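Local coordinates for ethylbenzene dehydrogenase beta-subunit (Aromatoleum aromaticum, PDB 2IVF), which carries three [4Fe-4S] clusters and one [3Fe-4S] cluster as the iron-sulfur beta-subunit of a three-chain enzyme, consistent with a role in electron transfer, at residues I270-G282 with K290-F302. Residues are numbered along the deposited sequence; the frame is centred on the assembly and turned at random.
Sequences IYYVPPMGARGFG and KTRIPLDVLEGLF
Arg292 turns the edge of its guanidinium to the backbone of 270-282, NE giving a hydrogen bond to Ala278 O (2.9 Å) and NH2 one to Arg279 O (2.9 Å), both acceptors near the guanidinium plane. A bend at chi3 turns this edge toward the two carbonyls. Ala278 O also accepts from Arg292 N, which comes from the opposite face of the carbonyl plane; NE stands well above that plane. Alongside, Phe281 CE2 lies 3.9 Å from Arg292 NH2, ring and guanidinium planes 73° apart. Next to this grip, Arg279 and Thr291 form an antiparallel non-hydrogen-bonded pair, and Gly280 N bonds to Lys290 O.

Thr291 OG1, held anti to its own nitrogen (chi1 -176°), donates to Met276 O (2.8 Å) on a lone pair and accepts from Ile293 N, closing an ST turn. Beyond it the contact becomes apolar. Ile293 CD1 rests on Gly277 CA (3.6 Å), its side chain running across that of Pro275. Leu298 CD2 reaches up to the ring carbons of Pro275, 3.9 Å from Pro275 CD. At the far end of helix 295-302, Phe302 CE1 approaches Tyr272 CB (3.6 Å), the rings oblique at 34°; Tyr272 OH hydrogen-bonds to the carbonyl of Ala148, a residue of one [4Fe-4S] cluster pocket.

Arg292 NH1 donates a hydrogen bond to Pro142 O, while Arg279 NH1 makes a salt bridge with Glu430 of the alpha-subunit. The chemistry thus divides: Arg292 cross-links backbone carbonyls beside the subunit interface, and greasy side chains seat helix 295-302 against strand 270-273 and the prolines that follow it.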
loop_
_atom_site.group_PDB
_atom_site.type_symbol
_atom_site.label_atom_id
_atom_site.label_comp_id
_atom_site.label_asym_id
_atom_site.label_seq_id
_atom_site.Cartn_x
_atom_site.Cartn_y
_atom_site.Cartn_z
ATOM N N ILE B 270 -9.303 11.487 -22.652
ATOM C CA ILE B 270 -8.429 10.498 -22.068
ATOM C C ILE B 270 -8.574 9.189 -22.858
ATOM O O ILE B 270 -9.680 8.824 -23.257
ATOM C CB ILE B 270 -8.769 10.289 -20.614
ATOM C CG1 ILE B 270 -8.513 11.631 -19.865
ATOM C CG2 ILE B 270 -7.903 9.143 -20.021
ATOM C CD1 ILE B 270 -8.944 11.573 -18.376
ATOM N N TYR B 271 -7.451 8.498 -23.075
ATOM C CA TYR B 271 -7.437 7.306 -23.906
ATOM C C TYR B 271 -6.733 6.197 -23.168
ATOM O O TYR B 271 -5.709 6.412 -22.539
ATOM C CB TYR B 271 -6.798 7.585 -25.257
ATOM C CG TYR B 271 -7.459 8.724 -25.986
ATOM C CD1 TYR B 271 -7.143 10.050 -25.688
ATOM C CD2 TYR B 271 -8.400 8.482 -26.988
ATOM C CE1 TYR B 271 -7.783 11.103 -26.358
ATOM C CE2 TYR B 271 -9.036 9.506 -27.636
ATOM C CZ TYR B 271 -8.718 10.805 -27.341
ATOM O OH TYR B 271 -9.384 11.750 -28.056
ATOM N N TYR B 272 -7.286 5.010 -23.293
ATOM C CA TYR B 272 -6.880 3.874 -22.499
ATOM C C TYR B 272 -6.353 2.759 -23.394
ATOM O O TYR B 272 -6.945 2.447 -24.417
ATOM C CB TYR B 272 -8.079 3.334 -21.731
ATOM C CG TYR B 272 -8.552 4.258 -20.657
ATOM C CD1 TYR B 272 -9.472 5.273 -20.952
ATOM C CD2 TYR B 272 -8.145 4.095 -19.340
ATOM C CE1 TYR B 272 -9.921 6.109 -19.959
ATOM C CE2 TYR B 272 -8.552 4.947 -18.352
ATOM C CZ TYR B 272 -9.441 5.945 -18.658
ATOM O OH TYR B 272 -9.894 6.778 -17.674
ATOM N N VAL B 273 -5.182 2.239 -23.050
ATOM C CA VAL B 273 -4.669 0.984 -23.652
ATOM C C VAL B 273 -5.359 -0.151 -22.897
ATOM O O VAL B 273 -5.186 -0.308 -21.665
ATOM C CB VAL B 273 -3.142 0.830 -23.553
ATOM C CG1 VAL B 273 -2.691 -0.408 -24.327
ATOM C CG2 VAL B 273 -2.425 2.108 -24.091
ATOM N N PRO B 274 -6.168 -0.942 -23.617
ATOM C CA PRO B 274 -6.945 -1.938 -22.907
ATOM C C PRO B 274 -6.048 -3.076 -22.417
ATOM O O PRO B 274 -4.983 -3.357 -23.012
ATOM C CB PRO B 274 -7.950 -2.413 -23.970
ATOM C CG PRO B 274 -7.276 -2.240 -25.263
ATOM C CD PRO B 274 -6.454 -0.968 -25.072
ATOM N N PRO B 275 -6.514 -3.776 -21.372
ATOM C CA PRO B 275 -5.757 -4.823 -20.771
ATOM C C PRO B 275 -5.790 -6.097 -21.568
ATOM O O PRO B 275 -6.862 -6.552 -21.984
ATOM C CB PRO B 275 -6.444 -5.020 -19.414
ATOM C CG PRO B 275 -7.843 -4.712 -19.643
ATOM C CD PRO B 275 -7.834 -3.617 -20.729
ATOM N N MET B 276 -4.626 -6.684 -21.742
ATOM C CA MET B 276 -4.472 -7.999 -22.386
ATOM C C MET B 276 -5.058 -9.098 -21.497
ATOM O O MET B 276 -5.756 -9.992 -21.993
ATOM C CB MET B 276 -2.991 -8.268 -22.665
ATOM C CG MET B 276 -2.370 -7.331 -23.707
ATOM S SD MET B 276 -0.593 -7.566 -23.869
ATOM C CE MET B 276 0.035 -6.928 -22.305
ATOM N N GLY B 277 -4.807 -9.001 -20.187
ATOM C CA GLY B 277 -5.291 -9.979 -19.210
ATOM C C GLY B 277 -4.555 -11.295 -19.279
ATOM O O GLY B 277 -3.733 -11.520 -20.163
ATOM N N ALA B 278 -4.793 -12.129 -18.280
ATOM C CA ALA B 278 -4.183 -13.424 -18.180
ATOM C C ALA B 278 -4.953 -14.492 -18.925
ATOM O O ALA B 278 -6.186 -14.472 -18.980
ATOM C CB ALA B 278 -4.016 -13.806 -16.671
ATOM N N ARG B 279 -4.218 -15.449 -19.490
ATOM C CA ARG B 279 -4.797 -16.548 -20.207
ATOM C C ARG B 279 -5.745 -17.256 -19.267
ATOM O O ARG B 279 -5.434 -17.428 -18.079
ATOM C CB ARG B 279 -3.721 -17.512 -20.639
ATOM C CG ARG B 279 -2.868 -16.945 -21.831
ATOM C CD ARG B 279 -1.565 -17.694 -21.963
ATOM N NE ARG B 279 -1.800 -19.077 -22.291
ATOM C CZ ARG B 279 -0.865 -20.015 -22.266
ATOM N NH1 ARG B 279 0.384 -19.697 -22.020
ATOM N NH2 ARG B 279 -1.169 -21.246 -22.549
ATOM N N GLY B 280 -6.880 -17.674 -19.808
ATOM C CA GLY B 280 -7.883 -18.385 -19.033
ATOM C C GLY B 280 -7.791 -19.886 -19.197
ATOM O O GLY B 280 -7.072 -20.439 -20.059
ATOM N N PHE B 281 -8.596 -20.548 -18.389
ATOM C CA PHE B 281 -8.741 -21.981 -18.453
ATOM C C PHE B 281 -9.999 -22.318 -19.207
ATOM O O PHE B 281 -10.983 -21.595 -19.088
ATOM C CB PHE B 281 -8.827 -22.501 -17.029
ATOM C CG PHE B 281 -7.612 -22.217 -16.274
ATOM C CD1 PHE B 281 -6.526 -23.067 -16.362
ATOM C CD2 PHE B 281 -7.532 -21.088 -15.495
ATOM C CE1 PHE B 281 -5.363 -22.750 -15.666
ATOM C CE2 PHE B 281 -6.386 -20.775 -14.796
ATOM C CZ PHE B 281 -5.318 -21.612 -14.863
ATOM N N GLY B 282 -9.968 -23.412 -19.969
ATOM C CA GLY B 282 -11.113 -23.842 -20.741
ATOM C C GLY B 282 -12.124 -24.598 -19.920
ATOM O O GLY B 282 -11.907 -24.887 -18.709
ATOM N N LYS B 290 -5.996 -18.072 -24.837
ATOM C CA LYS B 290 -6.803 -16.855 -24.934
ATOM C C LYS B 290 -6.958 -16.188 -23.584
ATOM O O LYS B 290 -7.102 -16.871 -22.552
ATOM C CB LYS B 290 -8.187 -17.226 -25.469
ATOM C CG LYS B 290 -8.195 -17.576 -26.958
ATOM C CD LYS B 290 -9.309 -18.553 -27.312
ATOM C CE LYS B 290 -8.929 -19.511 -28.493
ATOM N NZ LYS B 290 -8.533 -20.984 -28.205
ATOM N N THR B 291 -6.955 -14.860 -23.578
ATOM C CA THR B 291 -7.300 -14.105 -22.381
ATOM C C THR B 291 -8.654 -14.560 -21.788
ATOM O O THR B 291 -9.565 -14.968 -22.517
ATOM C CB THR B 291 -7.336 -12.570 -22.586
ATOM O OG1 THR B 291 -7.604 -11.937 -21.323
ATOM C CG2 THR B 291 -8.464 -12.124 -23.587
ATOM N N ARG B 292 -8.769 -14.496 -20.473
ATOM C CA ARG B 292 -10.047 -14.700 -19.794
ATOM C C ARG B 292 -10.953 -13.455 -19.817
ATOM O O ARG B 292 -12.138 -13.546 -19.475
ATOM C CB ARG B 292 -9.809 -15.068 -18.362
ATOM C CG ARG B 292 -9.154 -13.873 -17.672
ATOM C CD ARG B 292 -8.571 -14.156 -16.478
ATOM N NE ARG B 292 -7.573 -15.187 -16.477
ATOM C CZ ARG B 292 -7.400 -15.972 -15.426
ATOM N NH1 ARG B 292 -8.128 -15.781 -14.334
ATOM N NH2 ARG B 292 -6.474 -16.902 -15.438
ATOM N N ILE B 293 -10.424 -12.291 -20.172
ATOM C CA ILE B 293 -11.257 -11.075 -20.103
ATOM C C ILE B 293 -12.198 -11.126 -21.303
ATOM O O ILE B 293 -11.751 -11.232 -22.457
ATOM C CB ILE B 293 -10.482 -9.751 -20.155
ATOM C CG1 ILE B 293 -9.432 -9.675 -19.042
ATOM C CG2 ILE B 293 -11.497 -8.571 -20.099
ATOM C CD1 ILE B 293 -8.569 -8.489 -19.134
ATOM N N PRO B 294 -13.504 -11.113 -21.036
ATOM C CA PRO B 294 -14.432 -11.183 -22.133
ATOM C C PRO B 294 -14.361 -9.954 -23.007
ATOM O O PRO B 294 -14.340 -8.805 -22.526
ATOM C CB PRO B 294 -15.788 -11.309 -21.445
ATOM C CG PRO B 294 -15.455 -11.787 -20.046
ATOM C CD PRO B 294 -14.196 -11.094 -19.732
ATOM N N LEU B 295 -14.281 -10.180 -24.296
ATOM C CA LEU B 295 -14.091 -9.051 -25.197
ATOM C C LEU B 295 -15.279 -8.072 -25.093
ATOM O O LEU B 295 -15.097 -6.856 -25.161
ATOM C CB LEU B 295 -13.923 -9.554 -26.626
ATOM C CG LEU B 295 -13.831 -8.566 -27.787
ATOM C CD1 LEU B 295 -12.677 -7.566 -27.592
ATOM C CD2 LEU B 295 -13.765 -9.342 -29.145
ATOM N N ASP B 296 -16.497 -8.590 -24.945
ATOM C CA ASP B 296 -17.646 -7.706 -24.960
ATOM C C ASP B 296 -17.655 -6.775 -23.765
ATOM O O ASP B 296 -18.142 -5.664 -23.869
ATOM C CB ASP B 296 -18.985 -8.462 -25.133
ATOM C CG ASP B 296 -19.245 -9.491 -24.038
ATOM O OD1 ASP B 296 -18.321 -9.879 -23.321
ATOM O OD2 ASP B 296 -20.403 -9.954 -23.917
ATOM N N VAL B 297 -17.049 -7.198 -22.660
ATOM C CA VAL B 297 -16.860 -6.345 -21.503
ATOM C C VAL B 297 -15.941 -5.179 -21.819
ATOM O O VAL B 297 -16.298 -4.033 -21.582
ATOM C CB VAL B 297 -16.317 -7.171 -20.279
ATOM C CG1 VAL B 297 -15.930 -6.262 -19.105
ATOM C CG2 VAL B 297 -17.404 -8.163 -19.833
ATOM N N LEU B 298 -14.809 -5.457 -22.461
ATOM C CA LEU B 298 -13.874 -4.410 -22.810
ATOM C C LEU B 298 -14.472 -3.515 -23.896
ATOM O O LEU B 298 -14.268 -2.309 -23.858
ATOM C CB LEU B 298 -12.515 -4.949 -23.260
ATOM C CG LEU B 298 -11.724 -5.674 -22.199
ATOM C CD1 LEU B 298 -10.356 -6.127 -22.722
ATOM C CD2 LEU B 298 -11.534 -4.743 -21.028
ATOM N N GLU B 299 -15.221 -4.099 -24.812
ATOM C CA GLU B 299 -15.927 -3.328 -25.837
ATOM C C GLU B 299 -16.958 -2.391 -25.212
ATOM O O GLU B 299 -17.212 -1.309 -25.745
ATOM C CB GLU B 299 -16.657 -4.222 -26.848
ATOM C CG GLU B 299 -15.734 -4.953 -27.794
ATOM C CD GLU B 299 -16.449 -5.881 -28.727
ATOM O OE1 GLU B 299 -17.595 -6.248 -28.435
ATOM O OE2 GLU B 299 -15.847 -6.248 -29.758
ATOM N N GLY B 300 -17.547 -2.792 -24.094
ATOM C CA GLY B 300 -18.514 -1.957 -23.438
ATOM C C GLY B 300 -17.895 -0.654 -22.972
ATOM O O GLY B 300 -18.565 0.398 -22.993
ATOM N N LEU B 301 -16.622 -0.717 -22.569
ATOM C CA LEU B 301 -15.894 0.424 -22.082
ATOM C C LEU B 301 -15.172 1.187 -23.173
ATOM O O LEU B 301 -15.166 2.405 -23.170
ATOM C CB LEU B 301 -14.849 -0.028 -21.089
ATOM C CG LEU B 301 -15.378 -0.588 -19.775
ATOM C CD1 LEU B 301 -14.231 -0.836 -18.867
ATOM C CD2 LEU B 301 -16.454 0.369 -19.172
ATOM N N PHE B 302 -14.547 0.483 -24.098
ATOM C CA PHE B 302 -13.600 1.130 -25.010
ATOM C C PHE B 302 -13.944 1.024 -26.469
ATOM O O PHE B 302 -13.175 1.494 -27.318
ATOM C CB PHE B 302 -12.198 0.580 -24.756
ATOM C CG PHE B 302 -11.780 0.698 -23.340
ATOM C CD1 PHE B 302 -11.724 1.930 -22.734
ATOM C CD2 PHE B 302 -11.498 -0.442 -22.580
ATOM C CE1 PHE B 302 -11.368 2.033 -21.410
ATOM C CE2 PHE B 302 -11.149 -0.345 -21.283
ATOM C CZ PHE B 302 -11.077 0.912 -20.687
#